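Local structure of putative exported protein (Bordetella pertussis, 2DVZ) at residues D105-A113 against M253-A263; F130-K138 against F162-I170. The protein binds glutamate and probably serves as a periplasmic solute receptor of the Bug family of extracytoplasmic binding proteins. All blocks are in the same frame, centred on the assembly; numbering follows the deposited sequence.

Overall arrangement
Contacts 1 and 2 lie on opposite sides of the chain's centre, with centres about 40 Å apart, and do not touch. They share no helix, but strand 106-121, which supplies one side of contact 1, is followed in the chain by helix 130-138 of contact 2, which also packs on the far part of that strand. Both are largely buried and both lack a direct hydrogen bond between their segments. Contact 1 lays helix 253-267 along the strand; its apolar groups are mostly aliphatic, and an arginine and a glutamine flank them. Contact 2 is aromatic: one phenylalanine packs as a knob among four side chains of helix 130-138, while a lysine, waters and cadmium ions lie toward the surface. Contact 1 is the nearer to the glutamate site.

Contact 1 of 2, residues D105-A113 against M253-A263; sequences DFQPVTNFA and MDVVNKLRDAA
Val-109 and Val-256 mark the closest backbone approach between strand 106-113 and helix 253-263, which run almost parallel, at 6°. The apolar contacts come first. Val-109 CG1, placed anti to its own backbone N (chi1 174°), reaches Leu-259 CB at 3.9 Å and also lies against the helix backbone. Further along, Thr-110 CG2 meets Ala-263 CB at 3.6 Å. The Phe-112 ring approaches the same methyl obliquely, CE1 to CB 4.1 Å.

Longer polar side chains contribute their carbon parts. Gln-107 crosses Val-256 at about a right angle, with CG 3.5 Å from CG2 of the valine. Its bent chain turns the amide back, and NE2 donates to Pro-108 O at 2.7 Å, nearly in the amide plane. Arg-260 lays CG 3.6 Å from Val-109 O and crosses Thr-110. The polar ends of both residues bond elsewhere: Thr-110 OG1 with Asn-286 O, and Arg-260 NH2 with Gly-285 O.

Val-109 and Thr-110 both face Leu-245 of strand 241-248, a classic beta bulge. The whole is a helix packed on a bulged sheet strand, in the alpha/beta architecture of periplasmic binding proteins.

Contact 2 of 2, residues F130-K138 against F162-I170; sequences FKGFLEELK and FKMATGTDI. With CD (cadmium ion), chain D; CD (cadmium ion), chain E.
Phe-162 is a knob in a hole made by Phe-130, Phe-133, Leu-134 and Leu-137. Its CG stands anti to the backbone N, which sets the ring against helix 130-138. Phe-130 and Phe-133 come from the opposite direction. Phe-133 CE1 lies 3.5 Å from Phe-162 CZ; the two rings are oblique, with planes at 48°. Phe-130 CZ reaches Phe-162 CE1 at 3.6 Å. Leu-137 CD1 sits at the ring edge, near its plane. Thr-166 CG2 covers one face over the centre.

The knob joins two helices that cross at -93°, on the alpha/beta fold of this binding-protein family, where Phe-133 and Ile-170 rest on Leu-192 of strand 192-196. Phe-162 also meets Phe-194 of that strand edge-to-face.

Leu-134 directs CD2 to both Phe-162 CZ and Thr-166 CB. Leu-137 splits its branches: CD1 goes to Phe-162, while CD2 meets Ile-170 CG2 at 3.8 Å. Thr-168 adds its CG2 against Leu-137 CB.

Thr-166 holds OG1 between its backbone N and carbonyl carbon (chi1 62°). From there OG1 donates to Phe-162 O at 2.6 Å, above the carbonyl plane; Thr-166 N reaches that oxygen from the other face. Thr-168 OG1 donates to Thr-166 OG1.

Lys-138 runs extended past Gly-167, which has positive phi just after the helix. Lys-138 CE comes 3.3 Å from Thr-166 O, and a water links Lys-138 NZ to that oxygen. Another water joins Leu-137 O to Asp-169 N. Apart from this contact, Glu-135 OE1 and Glu-136 OE1 each bind a cadmium ion.

Contact 1 of 2, residues D105-A113 against M253-A263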
# COMPACT_ATOMS: atom_id res chain seq x y z
N ASP A 105 5.12 5.62 -18.14
CA ASP A 105 3.86 6.35 -18.32
C ASP A 105 3.52 7.34 -17.25
O ASP A 105 2.50 7.99 -17.33
CB ASP A 105 2.67 5.40 -18.47
CG ASP A 105 2.78 4.54 -19.70
OD1 ASP A 105 3.53 4.93 -20.62
OD2 ASP A 105 2.13 3.47 -19.73
N PHE A 106 4.38 7.44 -16.23
CA PHE A 106 4.14 8.39 -15.15
C PHE A 106 5.31 9.31 -14.90
O PHE A 106 6.44 8.88 -14.95
CB PHE A 106 3.72 7.64 -13.86
CG PHE A 106 2.44 6.90 -14.02
CD1 PHE A 106 1.24 7.61 -14.06
CD2 PHE A 106 2.43 5.51 -14.27
CE1 PHE A 106 0.05 6.94 -14.26
CE2 PHE A 106 1.22 4.83 -14.48
CZ PHE A 106 0.04 5.55 -14.47
N GLN A 107 5.01 10.57 -14.63
CA GLN A 107 5.95 11.49 -14.02
C GLN A 107 5.74 11.41 -12.49
O GLN A 107 4.67 11.78 -11.98
CB GLN A 107 5.77 12.95 -14.57
CG GLN A 107 6.51 14.05 -13.79
CD GLN A 107 8.01 13.85 -13.81
OE1 GLN A 107 8.59 13.78 -14.85
NE2 GLN A 107 8.63 13.70 -12.65
N PRO A 108 6.76 10.94 -11.74
CA PRO A 108 6.68 11.02 -10.27
C PRO A 108 6.72 12.44 -9.71
O PRO A 108 7.44 13.29 -10.21
CB PRO A 108 7.92 10.27 -9.79
CG PRO A 108 8.31 9.42 -10.97
CD PRO A 108 8.00 10.29 -12.18
N VAL A 109 5.92 12.69 -8.66
CA VAL A 109 5.93 13.97 -8.01
C VAL A 109 6.69 13.86 -6.68
O VAL A 109 7.67 14.59 -6.45
CB VAL A 109 4.49 14.49 -7.82
CG1 VAL A 109 4.49 15.77 -7.01
CG2 VAL A 109 3.80 14.68 -9.21
N THR A 110 6.23 12.95 -5.82
CA THR A 110 6.77 12.76 -4.47
C THR A 110 6.17 11.54 -3.77
O THR A 110 5.00 11.17 -3.97
CB THR A 110 6.59 14.03 -3.58
OG1 THR A 110 7.51 13.98 -2.48
CG2 THR A 110 5.15 14.14 -3.07
N ASN A 111 7.01 10.91 -2.96
CA ASN A 111 6.59 9.93 -1.99
C ASN A 111 6.02 10.66 -0.78
O ASN A 111 6.74 11.39 -0.10
CB ASN A 111 7.78 9.04 -1.64
CG ASN A 111 7.47 7.96 -0.62
OD1 ASN A 111 6.40 7.91 -0.02
ND2 ASN A 111 8.42 7.06 -0.44
N PHE A 112 4.72 10.49 -0.55
CA PHE A 112 4.06 10.99 0.66
C PHE A 112 4.60 10.33 1.92
O PHE A 112 5.02 11.00 2.88
CB PHE A 112 2.57 10.68 0.64
CG PHE A 112 1.77 11.50 -0.35
CD1 PHE A 112 2.30 12.65 -0.97
CD2 PHE A 112 0.43 11.14 -0.62
CE1 PHE A 112 1.53 13.42 -1.86
CE2 PHE A 112 -0.37 11.94 -1.51
CZ PHE A 112 0.18 13.06 -2.13
N ALA A 113 4.57 9.00 1.95
CA ALA A 113 4.91 8.31 3.20
C ALA A 113 5.41 6.92 2.96
O ALA A 113 4.96 6.19 2.04
CB ALA A 113 3.72 8.28 4.14
N MSE A 253 7.25 20.50 -15.62
CA MSE A 253 7.99 20.56 -14.35
C MSE A 253 7.44 21.62 -13.42
O MSE A 253 7.46 21.44 -12.21
CB MSE A 253 9.52 20.77 -14.58
CG MSE A 253 10.20 19.57 -15.26
SE MSE A 253 9.91 17.84 -14.30
CE MSE A 253 10.72 18.29 -12.54
N ASP A 254 6.94 22.71 -13.99
CA ASP A 254 6.22 23.74 -13.24
C ASP A 254 5.14 23.12 -12.37
O ASP A 254 5.05 23.43 -11.19
CB ASP A 254 5.59 24.81 -14.15
CG ASP A 254 4.82 25.88 -13.35
OD1 ASP A 254 5.47 26.66 -12.59
OD2 ASP A 254 3.57 25.92 -13.45
N VAL A 255 4.33 22.26 -12.98
CA VAL A 255 3.23 21.57 -12.32
C VAL A 255 3.74 20.64 -11.21
O VAL A 255 3.28 20.72 -10.08
CB VAL A 255 2.37 20.77 -13.37
CG1 VAL A 255 1.53 19.66 -12.69
CG2 VAL A 255 1.50 21.72 -14.21
N VAL A 256 4.70 19.77 -11.57
CA VAL A 256 5.41 18.86 -10.66
C VAL A 256 5.97 19.57 -9.43
O VAL A 256 5.72 19.16 -8.30
CB VAL A 256 6.56 18.06 -11.42
CG1 VAL A 256 7.27 17.10 -10.50
CG2 VAL A 256 6.01 17.29 -12.58
N ASN A 257 6.71 20.66 -9.64
CA ASN A 257 7.29 21.40 -8.51
C ASN A 257 6.25 22.14 -7.70
O ASN A 257 6.42 22.32 -6.53
CB ASN A 257 8.38 22.38 -8.99
CG ASN A 257 9.56 21.68 -9.63
OD1 ASN A 257 10.11 20.74 -9.06
ND2 ASN A 257 9.97 22.15 -10.81
N LYS A 258 5.20 22.61 -8.34
CA LYS A 258 4.14 23.23 -7.57
C LYS A 258 3.49 22.24 -6.62
O LYS A 258 3.33 22.53 -5.45
CB LYS A 258 3.11 23.93 -8.47
CG LYS A 258 3.49 25.37 -8.78
CD LYS A 258 2.55 25.95 -9.83
CE LYS A 258 2.88 27.39 -10.14
NZ LYS A 258 2.53 27.77 -11.55
N LEU A 259 3.13 21.07 -7.15
CA LEU A 259 2.51 19.98 -6.39
C LEU A 259 3.41 19.45 -5.29
O LEU A 259 2.95 19.18 -4.20
CB LEU A 259 2.15 18.82 -7.33
CG LEU A 259 1.02 19.06 -8.34
CD1 LEU A 259 1.02 17.95 -9.37
CD2 LEU A 259 -0.32 19.16 -7.61
N ARG A 260 4.69 19.28 -5.60
CA ARG A 260 5.64 18.75 -4.64
C ARG A 260 5.80 19.72 -3.49
O ARG A 260 5.84 19.30 -2.32
CB ARG A 260 7.00 18.49 -5.28
CG ARG A 260 7.82 17.55 -4.42
CD ARG A 260 9.23 17.95 -4.38
NE ARG A 260 9.87 17.41 -3.17
CZ ARG A 260 10.96 17.90 -2.61
NH1 ARG A 260 11.55 18.94 -3.14
NH2 ARG A 260 11.46 17.34 -1.53
N ASP A 261 5.88 21.00 -3.81
CA ASP A 261 5.95 22.02 -2.77
C ASP A 261 4.77 21.99 -1.81
O ASP A 261 4.95 22.13 -0.58
CB ASP A 261 6.05 23.39 -3.42
CG ASP A 261 7.42 23.69 -3.87
OD1 ASP A 261 8.35 22.97 -3.44
OD2 ASP A 261 7.58 24.62 -4.65
N ALA A 262 3.57 21.83 -2.37
CA ALA A 262 2.37 21.72 -1.56
C ALA A 262 2.36 20.44 -0.72
O ALA A 262 1.79 20.46 0.38
CB ALA A 262 1.13 21.81 -2.41
N ALA A 263 2.93 19.35 -1.26
CA ALA A 263 3.08 18.08 -0.53
C ALA A 263 4.01 18.28 0.66
O ALA A 263 3.69 17.86 1.79
CB ALA A 263 3.63 16.95 -1.45

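Contact 2 of 2, residues F130-K138 against F162-I170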
# COMPACT_ATOMS: atom_id res chain seq x y z
N PHE A 130 3.52 -14.63 17.14
CA PHE A 130 4.01 -15.16 15.87
C PHE A 130 4.45 -16.64 15.93
O PHE A 130 4.14 -17.43 15.02
CB PHE A 130 5.17 -14.29 15.34
CG PHE A 130 5.39 -14.41 13.87
CD1 PHE A 130 4.72 -13.55 12.98
CD2 PHE A 130 6.19 -15.42 13.35
CE1 PHE A 130 4.88 -13.65 11.62
CE2 PHE A 130 6.38 -15.54 11.93
CZ PHE A 130 5.72 -14.64 11.08
N LYS A 131 5.17 -16.99 17.01
CA LYS A 131 5.62 -18.38 17.23
C LYS A 131 4.48 -19.38 17.18
O LYS A 131 4.58 -20.40 16.46
CB LYS A 131 6.36 -18.51 18.59
CG LYS A 131 6.93 -19.90 18.81
CD LYS A 131 7.86 -19.97 19.97
CE LYS A 131 8.23 -21.45 20.26
NZ LYS A 131 7.06 -22.24 20.84
N GLY A 132 3.42 -19.11 17.93
CA GLY A 132 2.24 -19.98 18.01
C GLY A 132 1.32 -19.87 16.79
O GLY A 132 0.52 -20.78 16.49
N PHE A 133 1.40 -18.71 16.15
CA PHE A 133 0.78 -18.42 14.88
C PHE A 133 1.25 -19.41 13.79
O PHE A 133 0.45 -20.13 13.19
CB PHE A 133 1.08 -16.94 14.55
CG PHE A 133 0.55 -16.47 13.23
CD1 PHE A 133 1.37 -15.76 12.35
CD2 PHE A 133 -0.79 -16.72 12.85
CE1 PHE A 133 0.88 -15.28 11.12
CE2 PHE A 133 -1.30 -16.26 11.60
CZ PHE A 133 -0.47 -15.53 10.75
N LEU A 134 2.56 -19.48 13.59
CA LEU A 134 3.15 -20.47 12.72
C LEU A 134 2.81 -21.91 13.09
O LEU A 134 2.44 -22.67 12.23
CB LEU A 134 4.68 -20.27 12.68
CG LEU A 134 5.19 -18.98 12.03
CD1 LEU A 134 6.66 -19.16 11.72
CD2 LEU A 134 4.41 -18.70 10.74
N GLU A 135 2.96 -22.28 14.36
CA GLU A 135 2.59 -23.60 14.85
C GLU A 135 1.19 -23.99 14.41
O GLU A 135 1.04 -25.03 13.75
CB GLU A 135 2.71 -23.68 16.35
CG GLU A 135 4.14 -23.92 16.79
CD GLU A 135 4.39 -23.55 18.23
OE1 GLU A 135 3.43 -23.53 19.00
OE2 GLU A 135 5.56 -23.27 18.59
N GLU A 136 0.19 -23.18 14.77
CA GLU A 136 -1.22 -23.36 14.37
C GLU A 136 -1.43 -23.57 12.84
O GLU A 136 -2.17 -24.47 12.42
CB GLU A 136 -2.07 -22.18 14.90
CG GLU A 136 -3.55 -22.11 14.44
CD GLU A 136 -4.44 -23.27 14.90
OE1 GLU A 136 -4.09 -24.00 15.87
OE2 GLU A 136 -5.54 -23.46 14.30
N LEU A 137 -0.77 -22.75 12.03
CA LEU A 137 -0.89 -22.86 10.56
C LEU A 137 -0.25 -24.14 10.02
O LEU A 137 -0.74 -24.71 9.06
CB LEU A 137 -0.24 -21.66 9.86
CG LEU A 137 -0.81 -20.25 10.08
CD1 LEU A 137 -0.02 -19.27 9.23
CD2 LEU A 137 -2.32 -20.17 9.75
N LYS A 138 0.83 -24.58 10.66
CA LYS A 138 1.55 -25.77 10.26
C LYS A 138 0.76 -27.03 10.55
O LYS A 138 0.85 -28.00 9.79
CB LYS A 138 2.94 -25.83 10.90
CG LYS A 138 3.93 -24.96 10.14
CD LYS A 138 5.24 -24.77 10.90
CE LYS A 138 6.16 -23.76 10.16
NZ LYS A 138 7.40 -23.46 10.96
N PHE A 162 5.09 -14.93 2.48
CA PHE A 162 4.97 -15.44 3.82
C PHE A 162 4.90 -16.98 3.83
O PHE A 162 5.59 -17.66 4.61
CB PHE A 162 3.70 -14.83 4.43
CG PHE A 162 3.39 -15.31 5.81
CD1 PHE A 162 3.80 -14.58 6.91
CD2 PHE A 162 2.71 -16.51 6.02
CE1 PHE A 162 3.54 -15.00 8.18
CE2 PHE A 162 2.43 -16.95 7.30
CZ PHE A 162 2.84 -16.19 8.39
N LYS A 163 4.02 -17.51 2.99
CA LYS A 163 3.83 -18.94 2.80
C LYS A 163 5.16 -19.63 2.46
O LYS A 163 5.53 -20.61 3.08
CB LYS A 163 2.79 -19.19 1.69
CG LYS A 163 1.41 -18.91 2.17
CD LYS A 163 0.39 -18.82 1.07
CE LYS A 163 0.26 -20.11 0.30
NZ LYS A 163 -0.88 -19.93 -0.66
N MSE A 164 5.87 -19.08 1.49
CA MSE A 164 7.12 -19.65 1.04
C MSE A 164 8.22 -19.65 2.12
O MSE A 164 8.97 -20.63 2.28
CB MSE A 164 7.56 -18.88 -0.23
CG MSE A 164 8.83 -19.42 -0.93
SE MSE A 164 8.55 -21.27 -1.56
CE MSE A 164 7.30 -20.93 -3.07
N ALA A 165 8.31 -18.56 2.87
CA ALA A 165 9.39 -18.37 3.84
C ALA A 165 9.14 -19.15 5.11
O ALA A 165 10.10 -19.57 5.76
CB ALA A 165 9.58 -16.90 4.17
N THR A 166 7.87 -19.32 5.46
CA THR A 166 7.52 -19.95 6.72
C THR A 166 7.11 -21.39 6.48
O THR A 166 6.97 -22.14 7.41
CB THR A 166 6.37 -19.20 7.51
OG1 THR A 166 5.17 -19.18 6.73
CG2 THR A 166 6.74 -17.76 7.83
N GLY A 167 6.94 -21.82 5.23
CA GLY A 167 6.48 -23.19 5.00
C GLY A 167 5.05 -23.39 5.50
O GLY A 167 4.73 -24.39 6.16
N THR A 168 4.18 -22.43 5.19
CA THR A 168 2.78 -22.55 5.52
C THR A 168 1.95 -22.59 4.25
O THR A 168 2.46 -22.30 3.16
CB THR A 168 2.33 -21.45 6.51
OG1 THR A 168 2.69 -20.18 5.98
CG2 THR A 168 3.02 -21.63 7.92
N ASP A 169 0.68 -22.99 4.39
CA ASP A 169 -0.26 -23.18 3.28
C ASP A 169 -1.56 -22.61 3.76
O ASP A 169 -2.19 -23.13 4.68
CB ASP A 169 -0.38 -24.68 2.93
CG ASP A 169 -1.50 -25.00 1.92
OD1 ASP A 169 -2.31 -24.12 1.52
OD2 ASP A 169 -1.58 -26.18 1.52
N ILE A 170 -1.93 -21.50 3.13
CA ILE A 170 -3.07 -20.70 3.55
C ILE A 170 -3.64 -20.20 2.26
O ILE A 170 -2.89 -20.02 1.28
CB ILE A 170 -2.71 -19.56 4.60
CG1 ILE A 170 -1.42 -18.81 4.26
CG2 ILE A 170 -2.36 -20.18 5.93
CD1 ILE A 170 -0.83 -17.92 5.46
CD CD D . 2.94 -22.75 21.27
CD CD E . -4.95 -25.82 16.97
O HOH W 1 -6.85 -25.52 15.79
O HOH W 2 0.43 -24.73 6.78
O HOH W 3 8.89 -21.53 9.82
O HOH W 4 3.87 -20.30 21.18
O HOH W 5 -2.63 -26.33 18.41
O HOH W 6 -6.15 -24.80 18.90